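Local coordinates for fervidolysin (Fervidobacterium pennivorans, PDB 1R6V), which is a calcium-binding, subtilisin-like serine protease that breaks keratin down into peptides and lets the bacterium grow on native feathers, at residues Asn565-Pro579 with Ile605-Ile619. The protein carries 1 engineered substitution. Residues are numbered along the deposited sequence; the frame is centred on the assembly and turned at random.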
# COMPACT_ATOMS: atom_id res chain seq x y z
N ASN A 565 30.84 17.28 36.98
CA ASN A 565 31.29 18.57 37.48
C ASN A 565 32.10 19.25 36.37
O ASN A 565 33.13 18.73 35.95
CB ASN A 565 32.16 18.38 38.72
CG ASN A 565 32.92 19.63 39.10
OD1 ASN A 565 32.42 20.75 38.94
ND2 ASN A 565 34.13 19.46 39.62
N LEU A 566 31.63 20.40 35.90
CA LEU A 566 32.32 21.13 34.83
C LEU A 566 32.87 22.46 35.32
O LEU A 566 32.98 23.41 34.55
CB LEU A 566 31.36 21.38 33.66
CG LEU A 566 30.72 20.16 32.99
CD1 LEU A 566 29.84 20.59 31.82
CD2 LEU A 566 31.82 19.24 32.49
N SER A 567 33.21 22.52 36.61
CA SER A 567 33.73 23.75 37.20
C SER A 567 35.05 24.18 36.58
O SER A 567 35.43 25.35 36.66
CB SER A 567 33.91 23.56 38.71
OG SER A 567 34.85 22.54 38.99
N THR A 568 35.75 23.23 35.96
CA THR A 568 37.03 23.49 35.32
C THR A 568 36.85 24.12 33.94
O THR A 568 37.83 24.53 33.31
CB THR A 568 37.85 22.20 35.13
OG1 THR A 568 37.10 21.28 34.33
CG2 THR A 568 38.17 21.57 36.48
N LEU A 569 35.61 24.19 33.47
CA LEU A 569 35.33 24.77 32.17
C LEU A 569 34.90 26.22 32.33
O LEU A 569 34.36 26.61 33.37
CB LEU A 569 34.22 23.99 31.45
CG LEU A 569 34.58 22.56 31.03
CD1 LEU A 569 33.43 21.94 30.24
CD2 LEU A 569 35.83 22.57 30.19
N LYS A 570 35.15 27.01 31.29
CA LYS A 570 34.81 28.43 31.30
C LYS A 570 33.40 28.61 30.75
O LYS A 570 33.13 28.31 29.59
CB LYS A 570 35.80 29.21 30.42
CG LYS A 570 36.18 30.57 30.97
CD LYS A 570 34.98 31.47 31.16
CE LYS A 570 35.36 32.71 31.96
NZ LYS A 570 34.19 33.62 32.17
N ASP A 571 32.51 29.12 31.60
CA ASP A 571 31.12 29.37 31.26
C ASP A 571 30.47 28.24 30.48
O ASP A 571 30.07 28.41 29.33
CB ASP A 571 30.99 30.67 30.46
CG ASP A 571 31.55 31.87 31.20
OD1 ASP A 571 31.32 31.97 32.43
OD2 ASP A 571 32.21 32.71 30.55
N PRO A 572 30.36 27.05 31.09
CA PRO A 572 29.74 25.93 30.38
C PRO A 572 28.23 26.15 30.22
O PRO A 572 27.55 26.62 31.13
CB PRO A 572 30.05 24.74 31.29
CG PRO A 572 30.03 25.36 32.66
CD PRO A 572 30.80 26.65 32.44
N GLN A 573 27.71 25.83 29.04
CA GLN A 573 26.29 25.99 28.81
C GLN A 573 25.70 24.75 28.16
O GLN A 573 26.34 24.09 27.35
CB GLN A 573 26.00 27.20 27.93
CG GLN A 573 26.46 28.53 28.48
CD GLN A 573 25.91 29.69 27.69
OE1 GLN A 573 24.72 29.99 27.75
NE2 GLN A 573 26.79 30.35 26.92
N PHE A 574 24.46 24.45 28.55
CA PHE A 574 23.69 23.34 28.01
C PHE A 574 22.98 23.96 26.82
O PHE A 574 22.38 25.03 26.92
CB PHE A 574 22.67 22.85 29.03
CG PHE A 574 21.61 21.95 28.45
CD1 PHE A 574 21.94 20.89 27.61
CD2 PHE A 574 20.27 22.13 28.80
CE1 PHE A 574 20.96 20.02 27.12
CE2 PHE A 574 19.28 21.27 28.31
CZ PHE A 574 19.63 20.22 27.47
N VAL A 575 23.05 23.28 25.68
CA VAL A 575 22.45 23.78 24.46
C VAL A 575 21.55 22.76 23.80
O VAL A 575 21.89 21.59 23.70
CB VAL A 575 23.53 24.16 23.44
CG1 VAL A 575 22.90 24.88 22.26
CG2 VAL A 575 24.58 25.03 24.12
N VAL A 576 20.39 23.23 23.34
CA VAL A 576 19.45 22.37 22.62
C VAL A 576 19.67 22.78 21.17
O VAL A 576 19.45 23.93 20.79
CB VAL A 576 18.01 22.63 23.06
CG1 VAL A 576 17.06 21.78 22.23
CG2 VAL A 576 17.85 22.31 24.53
N VAL A 577 20.12 21.83 20.36
CA VAL A 577 20.45 22.14 18.98
C VAL A 577 19.74 21.29 17.94
O VAL A 577 19.23 20.21 18.23
CB VAL A 577 22.00 22.04 18.80
CG1 VAL A 577 22.46 20.61 19.01
CG2 VAL A 577 22.42 22.54 17.45
N ASP A 578 19.68 21.81 16.72
CA ASP A 578 19.08 21.10 15.60
C ASP A 578 20.06 19.95 15.31
O ASP A 578 21.27 20.14 15.33
CB ASP A 578 18.96 22.04 14.41
CG ASP A 578 18.63 21.32 13.12
OD1 ASP A 578 19.49 21.31 12.22
OD2 ASP A 578 17.51 20.76 13.02
N PRO A 579 19.54 18.74 15.05
CA PRO A 579 20.41 17.59 14.77
C PRO A 579 21.32 17.76 13.56
O PRO A 579 22.35 17.09 13.47
CB PRO A 579 19.43 16.43 14.61
CG PRO A 579 18.11 17.08 14.34
CD PRO A 579 18.14 18.33 15.17
N ILE A 605 15.26 17.18 18.38
CA ILE A 605 16.41 17.94 18.87
C ILE A 605 17.58 17.07 19.29
O ILE A 605 17.46 15.85 19.39
CB ILE A 605 16.01 18.80 20.11
CG1 ILE A 605 15.49 17.89 21.23
CG2 ILE A 605 14.96 19.83 19.72
CD1 ILE A 605 15.09 18.63 22.52
N SER A 606 18.71 17.73 19.51
CA SER A 606 19.93 17.08 20.00
C SER A 606 20.42 17.95 21.15
O SER A 606 20.09 19.14 21.24
CB SER A 606 21.00 16.98 18.90
OG SER A 606 20.56 16.15 17.83
N PHE A 607 21.23 17.35 22.03
CA PHE A 607 21.74 18.05 23.21
C PHE A 607 23.24 18.26 23.12
O PHE A 607 23.97 17.38 22.70
CB PHE A 607 21.46 17.24 24.49
CG PHE A 607 20.02 16.84 24.65
CD1 PHE A 607 19.01 17.79 24.59
CD2 PHE A 607 19.67 15.51 24.91
CE1 PHE A 607 17.68 17.44 24.78
CE2 PHE A 607 18.34 15.14 25.11
CZ PHE A 607 17.34 16.11 25.05
N GLY A 608 23.70 19.43 23.53
CA GLY A 608 25.13 19.65 23.49
C GLY A 608 25.60 20.51 24.64
O GLY A 608 24.82 20.99 25.45
N ILE A 609 26.91 20.69 24.69
CA ILE A 609 27.53 21.51 25.70
C ILE A 609 28.59 22.35 25.00
O ILE A 609 29.29 21.86 24.10
CB ILE A 609 28.17 20.65 26.81
CG1 ILE A 609 27.05 19.94 27.59
CG2 ILE A 609 29.00 21.51 27.74
CD1 ILE A 609 27.51 19.16 28.76
N GLN A 610 28.66 23.62 25.36
CA GLN A 610 29.66 24.52 24.79
C GLN A 610 30.34 25.26 25.94
O GLN A 610 29.75 25.46 27.00
CB GLN A 610 29.02 25.53 23.83
CG GLN A 610 27.98 26.44 24.46
CD GLN A 610 27.55 27.57 23.52
OE1 GLN A 610 27.95 28.73 23.68
NE2 GLN A 610 26.74 27.22 22.52
N THR A 611 31.58 25.65 25.71
CA THR A 611 32.37 26.39 26.70
C THR A 611 33.07 27.51 25.95
O THR A 611 33.41 27.35 24.78
CB THR A 611 33.41 25.47 27.37
OG1 THR A 611 34.25 26.25 28.24
CG2 THR A 611 34.27 24.80 26.32
N LEU A 612 33.30 28.64 26.62
CA LEU A 612 33.95 29.80 26.00
C LEU A 612 35.39 29.50 25.61
O LEU A 612 35.86 29.92 24.55
CB LEU A 612 33.90 31.00 26.95
CG LEU A 612 34.20 32.39 26.35
CD1 LEU A 612 33.14 32.74 25.32
CD2 LEU A 612 34.23 33.44 27.46
N LEU A 613 36.10 28.77 26.47
CA LEU A 613 37.49 28.42 26.22
C LEU A 613 37.63 26.92 25.99
O LEU A 613 36.91 26.12 26.58
CB LEU A 613 38.37 28.85 27.40
CG LEU A 613 38.36 30.36 27.72
CD1 LEU A 613 39.15 30.61 28.99
CD2 LEU A 613 38.95 31.14 26.54
N PRO A 614 38.57 26.51 25.13
CA PRO A 614 38.81 25.10 24.82
C PRO A 614 39.20 24.28 26.03
O PRO A 614 39.89 24.75 26.93
CB PRO A 614 39.93 25.17 23.78
CG PRO A 614 40.68 26.40 24.17
CD PRO A 614 39.56 27.37 24.45
N ALA A 615 38.74 23.03 26.06
CA ALA A 615 39.04 22.14 27.17
C ALA A 615 40.52 21.79 27.20
O ALA A 615 41.12 21.47 26.17
CB ALA A 615 38.20 20.87 27.06
N ALA A 616 41.10 21.85 28.39
CA ALA A 616 42.52 21.55 28.55
C ALA A 616 42.78 20.06 28.38
O ALA A 616 43.83 19.66 27.88
CB ALA A 616 42.98 22.01 29.93
N THR A 617 41.81 19.25 28.79
CA THR A 617 41.92 17.79 28.71
C THR A 617 40.56 17.20 28.36
O THR A 617 39.55 17.87 28.52
CB THR A 617 42.37 17.22 30.09
OG1 THR A 617 43.61 17.83 30.48
CG2 THR A 617 42.54 15.71 30.02
N ASP A 618 40.53 15.96 27.87
CA ASP A 618 39.27 15.30 27.53
C ASP A 618 38.41 15.22 28.78
O ASP A 618 38.91 14.95 29.88
CB ASP A 618 39.49 13.86 27.04
CG ASP A 618 39.84 13.79 25.57
OD1 ASP A 618 40.13 14.83 24.96
OD2 ASP A 618 39.83 12.66 25.03
N ILE A 619 37.12 15.47 28.63
CA ILE A 619 36.23 15.37 29.77
C ILE A 619 34.95 14.70 29.31
O ILE A 619 34.31 15.13 28.34
CB ILE A 619 35.93 16.75 30.40
CG1 ILE A 619 35.03 16.58 31.62
CG2 ILE A 619 35.26 17.67 29.39
CD1 ILE A 619 34.96 17.83 32.49
O HOH W 1 36.76 25.78 29.29
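Phe-574 and Phe-607 lie side by side on one face of an antiparallel strand pair, 573-577 with 605-610. The edge of the Phe-574 ring does the touching, CZ coming 3.8 Å from CD1 of Phe-607, and the two ring planes are inclined at 46°. The first torsion of Phe-574 (chi1 166°) sets CG beside its own carbonyl carbon, which carries the ring along the strand toward Phe-607. On the same face CG1 of Val-576 meets CD1 of Ile-605 at 3.7 Å, and Ile-609 meets Leu-566 of the preceding loop tip to tip, CD1 to CD1. This face looks into the sandwich: from the facing sheet Phe-562 meets Phe-574 edge-to-face and Ile-621 touches Ile-609, while Trp-666, from a neighbouring strand of the same sheet, stacks on Phe-607. On the other face, Gln-610 runs alongside Gln-573 and crosses Val-575 at about a right angle, its CG 3.7 Å from Val-575 CG2. An alanine in place of Gln-610 would probably leave Val-575 CG2 and Gln-573 CB without the aliphatic chain that covers them. Between the strands, Gln-573, Val-575 and Val-577 each exchange two backbone hydrogen bonds with Gln-610, Gly-608 and Ser-606 respectively. Past the strand ends, Lys-570 O is gripped twice, by Thr-611 OG1 at 2.7 Å and by Leu-612 N at 3.0 Å, from opposite faces of its carbonyl plane. Thr-611 has OG1 anti to the backbone N (chi1 175°), turned to this carbonyl. One water links Lys-570 N to Leu-613 O. The chemistry thus divides: apolar groups join this strand pair, inside one sheet of the second beta-sandwich domain, to the facing sheet, and backbone bonds, Thr-611 and a water tie the loops leading into 573-577 and out of 605-610.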